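Local coordinates for protein putative marr-family transcriptional repressor (Streptomyces coelicolor, PDB 3ZPL) that binds DNA through a winged-helix domain and probably acts as a MarR-family transcriptional regulator, at residues W101-D106 / F115-D120. Residues are numbered along the deposited sequence; the frame is centred on the assembly and turned at random.
With nucleotides of chain C.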
ATOM      1  N   TRP A 101     -11.636  19.074  10.945  1.00 56.98           N
ATOM      2  CA  TRP A 101     -11.701  19.102   9.491  1.00 57.37           C
ATOM      3  C   TRP A 101     -13.005  18.443   8.976  1.00 53.89           C
ATOM      4  O   TRP A 101     -13.354  18.567   7.792  1.00 54.47           O
ATOM      5  CB  TRP A 101     -10.484  18.411   8.853  1.00 60.75           C
ATOM      6  CG  TRP A 101      -9.096  18.570   9.343  1.00 65.52           C
ATOM      7  CD1 TRP A 101      -8.276  17.532   9.650  1.00 66.80           C
ATOM      8  CD2 TRP A 101      -8.313  19.754   9.498  1.00 70.02           C
ATOM      9  NE1 TRP A 101      -7.048  17.977  10.037  1.00 69.49           N
ATOM     10  CE2 TRP A 101      -7.033  19.340   9.946  1.00 71.93           C
ATOM     11  CE3 TRP A 101      -8.563  21.125   9.332  1.00 73.77           C
ATOM     12  CZ2 TRP A 101      -6.007  20.237  10.225  1.00 78.19           C
ATOM     13  CZ3 TRP A 101      -7.528  22.028   9.613  1.00 79.95           C
ATOM     14  CH2 TRP A 101      -6.264  21.573  10.049  1.00 81.86           C
ATOM     15  N   VAL A 102     -13.718  17.749   9.854  1.00 51.15           N
ATOM     16  CA  VAL A 102     -14.942  17.031   9.489  1.00 51.06           C
ATOM     17  C   VAL A 102     -15.982  17.142  10.612  1.00 50.56           C
ATOM     18  O   VAL A 102     -15.630  17.315  11.771  1.00 51.73           O
ATOM     19  CB  VAL A 102     -14.627  15.542   9.203  1.00 52.30           C
ATOM     20  CG1 VAL A 102     -15.872  14.671   9.196  1.00 53.24           C
ATOM     21  CG2 VAL A 102     -13.932  15.402   7.864  1.00 54.94           C
ATOM     22  N   ARG A 103     -17.261  17.063  10.262  1.00 50.59           N
ATOM     23  CA  ARG A 103     -18.343  16.987  11.260  1.00 51.40           C
ATOM     24  C   ARG A 103     -19.385  16.001  10.756  1.00 53.31           C
ATOM     25  O   ARG A 103     -19.400  15.660   9.570  1.00 53.28           O
ATOM     26  CB  ARG A 103     -18.976  18.365  11.501  1.00 50.80           C
ATOM     27  CG  ARG A 103     -19.664  18.958  10.275  1.00 49.90           C
ATOM     28  CD  ARG A 103     -20.224  20.340  10.539  1.00 50.03           C
ATOM     29  NE  ARG A 103     -20.931  20.861   9.364  1.00 48.85           N
ATOM     30  CZ  ARG A 103     -22.227  20.688   9.093  1.00 48.95           C
ATOM     31  NH1 ARG A 103     -23.023  20.001   9.907  1.00 49.95           N
ATOM     32  NH2 ARG A 103     -22.742  21.208   7.986  1.00 48.93           N
ATOM     33  N   ARG A 104     -20.231  15.531  11.661  1.00 51.51           N
ATOM     34  CA  ARG A 104     -21.239  14.536  11.345  1.00 53.64           C
ATOM     35  C   ARG A 104     -22.651  15.070  11.524  1.00 55.38           C
ATOM     36  O   ARG A 104     -22.906  15.882  12.403  1.00 54.44           O
ATOM     37  CB  ARG A 104     -21.074  13.325  12.257  1.00 55.59           C
ATOM     38  CG  ARG A 104     -19.882  12.431  11.917  1.00 58.25           C
ATOM     39  CD  ARG A 104     -19.177  11.942  13.192  1.00 59.29           C
ATOM     40  NE  ARG A 104     -18.725  10.560  13.104  1.00 58.70           N
ATOM     41  CZ  ARG A 104     -18.149   9.895  14.100  1.00 60.53           C
ATOM     42  NH1 ARG A 104     -17.942  10.491  15.272  1.00 62.13           N
ATOM     43  NH2 ARG A 104     -17.757   8.629  13.919  1.00 60.38           N
ATOM     44  N   GLU A 105     -23.567  14.565  10.701  1.00 57.20           N
ATOM     45  CA  GLU A 105     -24.992  14.805  10.866  1.00 60.38           C
ATOM     46  C   GLU A 105     -25.756  13.502  10.694  1.00 62.19           C
ATOM     47  O   GLU A 105     -25.269  12.555  10.058  1.00 69.74           O
ATOM     48  CB  GLU A 105     -25.486  15.821   9.835  1.00 61.06           C
ATOM     49  CG  GLU A 105     -25.469  17.250  10.305  1.00 62.93           C
ATOM     50  CD  GLU A 105     -26.074  18.215   9.295  1.00 66.40           C
ATOM     51  OE1 GLU A 105     -26.531  17.779   8.218  1.00 64.82           O
ATOM     52  OE2 GLU A 105     -26.094  19.439   9.588  1.00 72.16           O
ATOM     53  N   ASP A 106     -26.979  13.476  11.201  1.00 62.55           N
ATOM     54  CA  ASP A 106     -27.860  12.323  11.037  1.00 63.39           C
ATOM     55  C   ASP A 106     -28.560  12.416   9.688  1.00 61.32           C
ATOM     56  O   ASP A 106     -28.783  13.516   9.187  1.00 60.85           O
ATOM     57  CB  ASP A 106     -28.907  12.259  12.158  1.00 65.76           C
ATOM     58  CG  ASP A 106     -28.321  12.562  13.528  1.00 66.08           C
ATOM     59  OD1 ASP A 106     -27.265  13.202  13.593  1.00 67.36           O
ATOM     60  OD2 ASP A 106     -28.924  12.177  14.542  1.00 69.81           O
ATOM     61  N   PHE A 115     -23.979  11.212   8.077  1.00 56.16           N
ATOM     62  CA  PHE A 115     -23.247  11.922   7.037  1.00 56.79           C
ATOM     63  C   PHE A 115     -21.911  12.370   7.594  1.00 54.87           C
ATOM     64  O   PHE A 115     -21.819  12.741   8.759  1.00 52.43           O
ATOM     65  CB  PHE A 115     -24.026  13.151   6.546  1.00 59.14           C
ATOM     66  CG  PHE A 115     -25.047  12.847   5.487  1.00 61.41           C
ATOM     67  CD1 PHE A 115     -24.651  12.574   4.178  1.00 63.51           C
ATOM     68  CD2 PHE A 115     -26.398  12.876   5.781  1.00 62.59           C
ATOM     69  CE1 PHE A 115     -25.591  12.321   3.189  1.00 66.50           C
ATOM     70  CE2 PHE A 115     -27.345  12.623   4.800  1.00 65.46           C
ATOM     71  CZ  PHE A 115     -26.945  12.341   3.503  1.00 67.18           C
ATOM     72  N   ALA A 116     -20.883  12.311   6.751  1.00 54.80           N
ATOM     73  CA  ALA A 116     -19.591  12.936   7.028  1.00 54.65           C
ATOM     74  C   ALA A 116     -19.508  14.188   6.156  1.00 53.38           C
ATOM     75  O   ALA A 116     -19.607  14.107   4.943  1.00 52.29           O
ATOM     76  CB  ALA A 116     -18.461  11.981   6.694  1.00 54.86           C
ATOM     77  N   ILE A 117     -19.376  15.336   6.795  1.00 53.96           N
ATOM     78  CA  ILE A 117     -19.386  16.610   6.111  1.00 55.68           C
ATOM     79  C   ILE A 117     -18.047  17.293   6.340  1.00 56.16           C
ATOM     80  O   ILE A 117     -17.547  17.331   7.477  1.00 55.96           O
ATOM     81  CB  ILE A 117     -20.488  17.531   6.664  1.00 57.88           C
ATOM     82  CG1 ILE A 117     -21.855  16.834   6.592  1.00 56.91           C
ATOM     83  CG2 ILE A 117     -20.493  18.851   5.899  1.00 59.57           C
ATOM     84  CD1 ILE A 117     -22.930  17.477   7.430  1.00 56.09           C
ATOM     85  N   LEU A 118     -17.462  17.804   5.261  1.00 55.88           N
ATOM     86  CA  LEU A 118     -16.209  18.544   5.329  1.00 56.41           C
ATOM     87  C   LEU A 118     -16.451  19.957   5.836  1.00 56.29           C
ATOM     88  O   LEU A 118     -17.229  20.689   5.239  1.00 58.85           O
ATOM     89  CB  LEU A 118     -15.590  18.604   3.932  1.00 58.12           C
ATOM     90  CG  LEU A 118     -14.298  19.411   3.706  1.00 58.52           C
ATOM     91  CD1 LEU A 118     -13.166  18.860   4.555  1.00 57.39           C
ATOM     92  CD2 LEU A 118     -13.929  19.374   2.228  1.00 59.43           C
ATOM     93  N   THR A 119     -15.795  20.341   6.927  1.00 54.40           N
ATOM     94  CA  THR A 119     -15.917  21.696   7.463  1.00 55.04           C
ATOM     95  C   THR A 119     -15.233  22.717   6.569  1.00 57.69           C
ATOM     96  O   THR A 119     -14.464  22.355   5.702  1.00 59.04           O
ATOM     97  CB  THR A 119     -15.239  21.814   8.835  1.00 53.28           C
ATOM     98  OG1 THR A 119     -13.852  21.505   8.698  1.00 50.47           O
ATOM     99  CG2 THR A 119     -15.893  20.875   9.841  1.00 52.17           C
ATOM    100  N   ASP A 120     -15.503  23.997   6.798  1.00 61.84           N
ATOM    101  CA  ASP A 120     -14.748  25.064   6.124  1.00 64.04           C
ATOM    102  C   ASP A 120     -13.241  24.919   6.349  1.00 63.58           C
ATOM    103  O   ASP A 120     -12.464  24.903   5.399  1.00 67.94           O
ATOM    104  CB  ASP A 120     -15.184  26.449   6.612  1.00 65.91           C
ATOM    105  CG  ASP A 120     -16.555  26.870   6.078  1.00 67.66           C
ATOM    106  OD1 ASP A 120     -16.958  26.378   4.986  1.00 66.85           O
ATOM    107  OD2 ASP A 120     -17.210  27.719   6.747  1.00 67.95           O
TER
ATOM    108  P    DT C   6     -20.237   6.281  12.537  1.00 57.68           P
ATOM    109  OP1  DT C   6     -20.250   7.734  12.838  1.00 62.65           O
ATOM    110  OP2  DT C   6     -19.226   5.757  11.592  1.00 59.58           O
ATOM    111  O5'  DT C   6     -20.108   5.473  13.902  1.00 54.53           O
ATOM    112  C5'  DT C   6     -21.072   5.647  14.939  1.00 53.62           C
ATOM    113  C4'  DT C   6     -20.741   4.739  16.100  1.00 55.28           C
ATOM    114  O4'  DT C   6     -20.762   3.353  15.693  1.00 52.31           O
ATOM    115  C3'  DT C   6     -19.364   4.985  16.719  1.00 58.47           C
ATOM    116  O3'  DT C   6     -19.581   5.361  18.081  1.00 63.17           O
ATOM    117  C2'  DT C   6     -18.623   3.673  16.524  1.00 57.15           C
ATOM    118  C1'  DT C   6     -19.744   2.659  16.375  1.00 53.13           C
ATOM    119  N1   DT C   6     -19.407   1.464  15.575  1.00 51.22           N
ATOM    120  C2   DT C   6     -19.331   0.237  16.197  1.00 52.70           C
ATOM    121  O2   DT C   6     -19.545   0.076  17.388  1.00 54.98           O
ATOM    122  N3   DT C   6     -19.003  -0.807  15.365  1.00 51.54           N
ATOM    123  C4   DT C   6     -18.741  -0.741  14.009  1.00 50.80           C
ATOM    124  O4   DT C   6     -18.440  -1.758  13.395  1.00 51.60           O
ATOM    125  C5   DT C   6     -18.823   0.580  13.428  1.00 49.64           C
ATOM    126  C7   DT C   6     -18.555   0.750  11.966  1.00 49.66           C
ATOM    127  C6   DT C   6     -19.152   1.599  14.229  1.00 50.24           C
TER
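Arg-103 and Ile-117 form an antiparallel hydrogen-bonded pair, and Glu-105 and Phe-115 form another. The two strands, 102-106 and 115-118, belong to the beta hairpin of the winged-helix fold; their N-to-C directions make 144°, antiparallel with a twist. Arg-103 N to Ile-117 O and Ile-117 N to Arg-103 O are both 2.8 Å. Phe-115 N gives a nearly straight bond to Glu-105 O (2.7 Å). Past the strand, Thr-119 N meets Trp-101 O from above its carbonyl plane (3.1 Å).

Arg-103, Glu-105, Phe-115 and Ile-117 share one face. The Arg-103 chain is extended from CG to NE and lays its guanidinium over Ile-117, whose CD1 sits off-centre under one face, 3.5 Å from NH1. In the guanidinium plane, NH1 forms a salt bridge to Glu-105 OE2 (3.1 Å). With an alanine at Arg-103, Ile-117 CD1 would probably lose part of its cover and Glu-105 OE2 its salt-bridge partner.

Val-102, Arg-104, Ala-116 and Leu-118 point to the other face. Val-102 packs on helix 86-98. Arg-104 bends at chi2 (140°) and chi3, bringing NH2 to 2.9 Å from OP1 of DT6 of chain C, while NH1 is salt-bridged to Glu-97. Arg-104 thus meets a DNA phosphate, probably a charge-based contact to the backbone.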